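PDB 1WDE: diphthine synthase from Aeropyrum pernix, which probably uses S-adenosyl-L-methionine to trimethylate the amino group of a modified histidine in translation elongation factor 2, forming the diphthine intermediate of diphthamide biosynthesis. Local coordinates for residues V141-P146 with T169-D174. Residues are numbered along the deposited sequence; the frame is centred on the assembly and turned at random.
Sequences VTLPGP and TTALLD
Gly145 N donates to Asp174 OD1 (2.8 Å), which accepts with its anti lone pair, away from OD2, and four backbone bonds continue the link between the two segments. These are the neighbouring parallel strands of a beta-alpha-beta unit, in which helix 153-165 connects strand 137-143, outermost within this chain in a mixed sheet, to strand 168-173. The parallel register shows in the bonding: Val141 binds both residues flanking its partner Ala171, through its N to Thr170 O and its O to Leu172 N (2.8 Å), and Leu143 binds both flanking Leu173, its N meeting Leu172 O at 2.7 Å and a nearly straight 173°. Its other bond, Asp174 N to Leu143 O, is more bent, at 149°, where the strands give way to loops. There the aspartate takes over: with CG anti to its backbone N (chi1 -154°), its carboxylate extends to the Gly145 amide, while OD2 forms a salt bridge with Arg148. Successive side chains alternate between the two faces. Val141, Leu143, Ala171 and Leu173 share the face on which Val155 of helix 153-165 packs against both Val141 and Leu143; Val141 CG2 lies 3.9 Å from Ala171 CB. Thr142 and Leu172 occupy the other face, with Thr142 OG1 4.1 Å from Leu172 CB, and Leu172 also touches Ala97. The Leu172 side chain is about 6 Å from that of Val96, a probable S-adenosyl-L-methionine-binding residue like Leu173, consistent with strand 168-173 ending beside the cofactor site. On the helix-covered face, the leucine branches Leu143 CD1 and Leu173 CD2 meet at 4.2 Å.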
ATOM      1  N   VAL A 141      -3.314  -6.453  -1.165  1.00 20.09           N
ATOM      2  CA  VAL A 141      -2.473  -7.155  -2.144  1.00 18.59           C
ATOM      3  C   VAL A 141      -1.685  -6.104  -2.930  1.00 19.37           C
ATOM      4  O   VAL A 141      -1.990  -4.917  -2.852  1.00 18.67           O
ATOM      5  CB  VAL A 141      -3.327  -7.961  -3.139  1.00 20.78           C
ATOM      6  CG1 VAL A 141      -4.209  -8.964  -2.388  1.00 15.86           C
ATOM      7  CG2 VAL A 141      -4.192  -7.007  -3.961  1.00 18.77           C
ATOM      8  N   THR A 142      -0.658  -6.530  -3.654  1.00 19.02           N
ATOM      9  CA  THR A 142       0.108  -5.585  -4.465  1.00 20.13           C
ATOM     10  C   THR A 142       0.004  -6.075  -5.909  1.00 22.00           C
ATOM     11  O   THR A 142       0.233  -7.246  -6.173  1.00 20.07           O
ATOM     12  CB  THR A 142       1.594  -5.539  -4.051  1.00 22.49           C
ATOM     13  OG1 THR A 142       1.685  -5.160  -2.673  1.00 26.53           O
ATOM     14  CG2 THR A 142       2.359  -4.473  -4.902  1.00 23.83           C
ATOM     15  N   LEU A 143      -0.367  -5.199  -6.841  1.00 24.48           N
ATOM     16  CA  LEU A 143      -0.483  -5.617  -8.241  1.00 20.97           C
ATOM     17  C   LEU A 143       0.908  -5.440  -8.853  1.00 26.54           C
ATOM     18  O   LEU A 143       1.411  -4.321  -8.964  1.00 25.92           O
ATOM     19  CB  LEU A 143      -1.536  -4.763  -8.962  1.00 28.55           C
ATOM     20  CG  LEU A 143      -2.911  -4.727  -8.272  1.00 23.66           C
ATOM     21  CD1 LEU A 143      -3.894  -3.928  -9.123  1.00 24.78           C
ATOM     22  CD2 LEU A 143      -3.413  -6.165  -8.044  1.00 19.04           C
ATOM     23  N   PRO A 144       1.552  -6.553  -9.237  1.00 30.25           N
ATOM     24  CA  PRO A 144       2.896  -6.542  -9.826  1.00 34.35           C
ATOM     25  C   PRO A 144       2.991  -5.912 -11.204  1.00 35.15           C
ATOM     26  O   PRO A 144       2.046  -5.964 -11.998  1.00 31.91           O
ATOM     27  CB  PRO A 144       3.265  -8.024  -9.856  1.00 37.01           C
ATOM     28  CG  PRO A 144       1.928  -8.678 -10.167  1.00 35.93           C
ATOM     29  CD  PRO A 144       0.975  -7.915  -9.262  1.00 32.56           C
ATOM     30  N   GLY A 145       4.135  -5.304 -11.483  1.00 40.33           N
ATOM     31  CA  GLY A 145       4.336  -4.720 -12.796  1.00 38.08           C
ATOM     32  C   GLY A 145       4.766  -5.837 -13.733  1.00 37.88           C
ATOM     33  O   GLY A 145       5.097  -6.930 -13.273  1.00 32.03           O
ATOM     34  N   PRO A 146       4.769  -5.607 -15.052  1.00 43.49           N
ATOM     35  CA  PRO A 146       5.178  -6.659 -15.989  1.00 46.58           C
ATOM     36  C   PRO A 146       6.653  -7.031 -15.895  1.00 44.83           C
ATOM     37  O   PRO A 146       7.073  -8.039 -16.453  1.00 47.70           O
ATOM     38  CB  PRO A 146       4.814  -6.069 -17.352  1.00 47.44           C
ATOM     39  CG  PRO A 146       5.000  -4.597 -17.134  1.00 47.98           C
ATOM     40  CD  PRO A 146       4.346  -4.395 -15.777  1.00 41.86           C
ATOM     41  N   THR A 169     -11.092  -4.853  -0.508  1.00 19.22           N
ATOM     42  CA  THR A 169      -9.691  -5.119  -0.796  1.00 18.50           C
ATOM     43  C   THR A 169      -8.923  -3.820  -1.047  1.00 23.26           C
ATOM     44  O   THR A 169      -9.413  -2.895  -1.704  1.00 21.68           O
ATOM     45  CB  THR A 169      -9.536  -5.992  -2.068  1.00 25.76           C
ATOM     46  OG1 THR A 169     -10.175  -7.261  -1.874  1.00 20.30           O
ATOM     47  CG2 THR A 169      -8.062  -6.218  -2.379  1.00 18.04           C
ATOM     48  N   THR A 170      -7.722  -3.737  -0.503  1.00 20.42           N
ATOM     49  CA  THR A 170      -6.899  -2.581  -0.779  1.00 20.47           C
ATOM     50  C   THR A 170      -5.882  -3.165  -1.750  1.00 18.18           C
ATOM     51  O   THR A 170      -5.273  -4.195  -1.465  1.00 22.82           O
ATOM     52  CB  THR A 170      -6.183  -2.048   0.467  1.00 20.56           C
ATOM     53  OG1 THR A 170      -7.159  -1.571   1.416  1.00 19.22           O
ATOM     54  CG2 THR A 170      -5.265  -0.865   0.058  1.00 19.14           C
ATOM     55  N   ALA A 171      -5.737  -2.563  -2.924  1.00 17.72           N
ATOM     56  CA  ALA A 171      -4.780  -3.091  -3.882  1.00 18.49           C
ATOM     57  C   ALA A 171      -3.737  -2.026  -4.184  1.00 20.06           C
ATOM     58  O   ALA A 171      -4.036  -0.946  -4.717  1.00 18.57           O
ATOM     59  CB  ALA A 171      -5.492  -3.538  -5.157  1.00 25.83           C
ATOM     60  N   LEU A 172      -2.500  -2.332  -3.816  1.00 21.55           N
ATOM     61  CA  LEU A 172      -1.406  -1.405  -4.035  1.00 23.68           C
ATOM     62  C   LEU A 172      -0.812  -1.656  -5.422  1.00 25.17           C
ATOM     63  O   LEU A 172      -0.926  -2.749  -5.983  1.00 24.31           O
ATOM     64  CB  LEU A 172      -0.331  -1.602  -2.962  1.00 22.31           C
ATOM     65  CG  LEU A 172      -0.767  -1.546  -1.483  1.00 23.63           C
ATOM     66  CD1 LEU A 172       0.487  -1.652  -0.604  1.00 21.72           C
ATOM     67  CD2 LEU A 172      -1.526  -0.257  -1.177  1.00 24.85           C
ATOM     68  N   LEU A 173      -0.169  -0.633  -5.965  1.00 28.13           N
ATOM     69  CA  LEU A 173       0.453  -0.727  -7.283  1.00 24.35           C
ATOM     70  C   LEU A 173       1.981  -0.804  -7.130  1.00 25.29           C
ATOM     71  O   LEU A 173       2.586  -0.048  -6.370  1.00 26.07           O
ATOM     72  CB  LEU A 173       0.080   0.501  -8.126  1.00 24.95           C
ATOM     73  CG  LEU A 173      -1.406   0.688  -8.469  1.00 26.24           C
ATOM     74  CD1 LEU A 173      -1.660   2.094  -8.949  1.00 25.61           C
ATOM     75  CD2 LEU A 173      -1.802  -0.322  -9.521  1.00 28.19           C
ATOM     76  N   ASP A 174       2.576  -1.743  -7.847  1.00 27.93           N
ATOM     77  CA  ASP A 174       4.019  -1.959  -7.866  1.00 31.98           C
ATOM     78  C   ASP A 174       4.770  -0.665  -8.246  1.00 33.60           C
ATOM     79  O   ASP A 174       4.177   0.299  -8.751  1.00 30.21           O
ATOM     80  CB  ASP A 174       4.305  -3.063  -8.886  1.00 29.96           C
ATOM     81  CG  ASP A 174       5.580  -3.823  -8.601  1.00 32.97           C
ATOM     82  OD1 ASP A 174       5.868  -4.753  -9.381  1.00 36.63           O
ATOM     83  OD2 ASP A 174       6.284  -3.505  -7.612  1.00 35.03           O
TER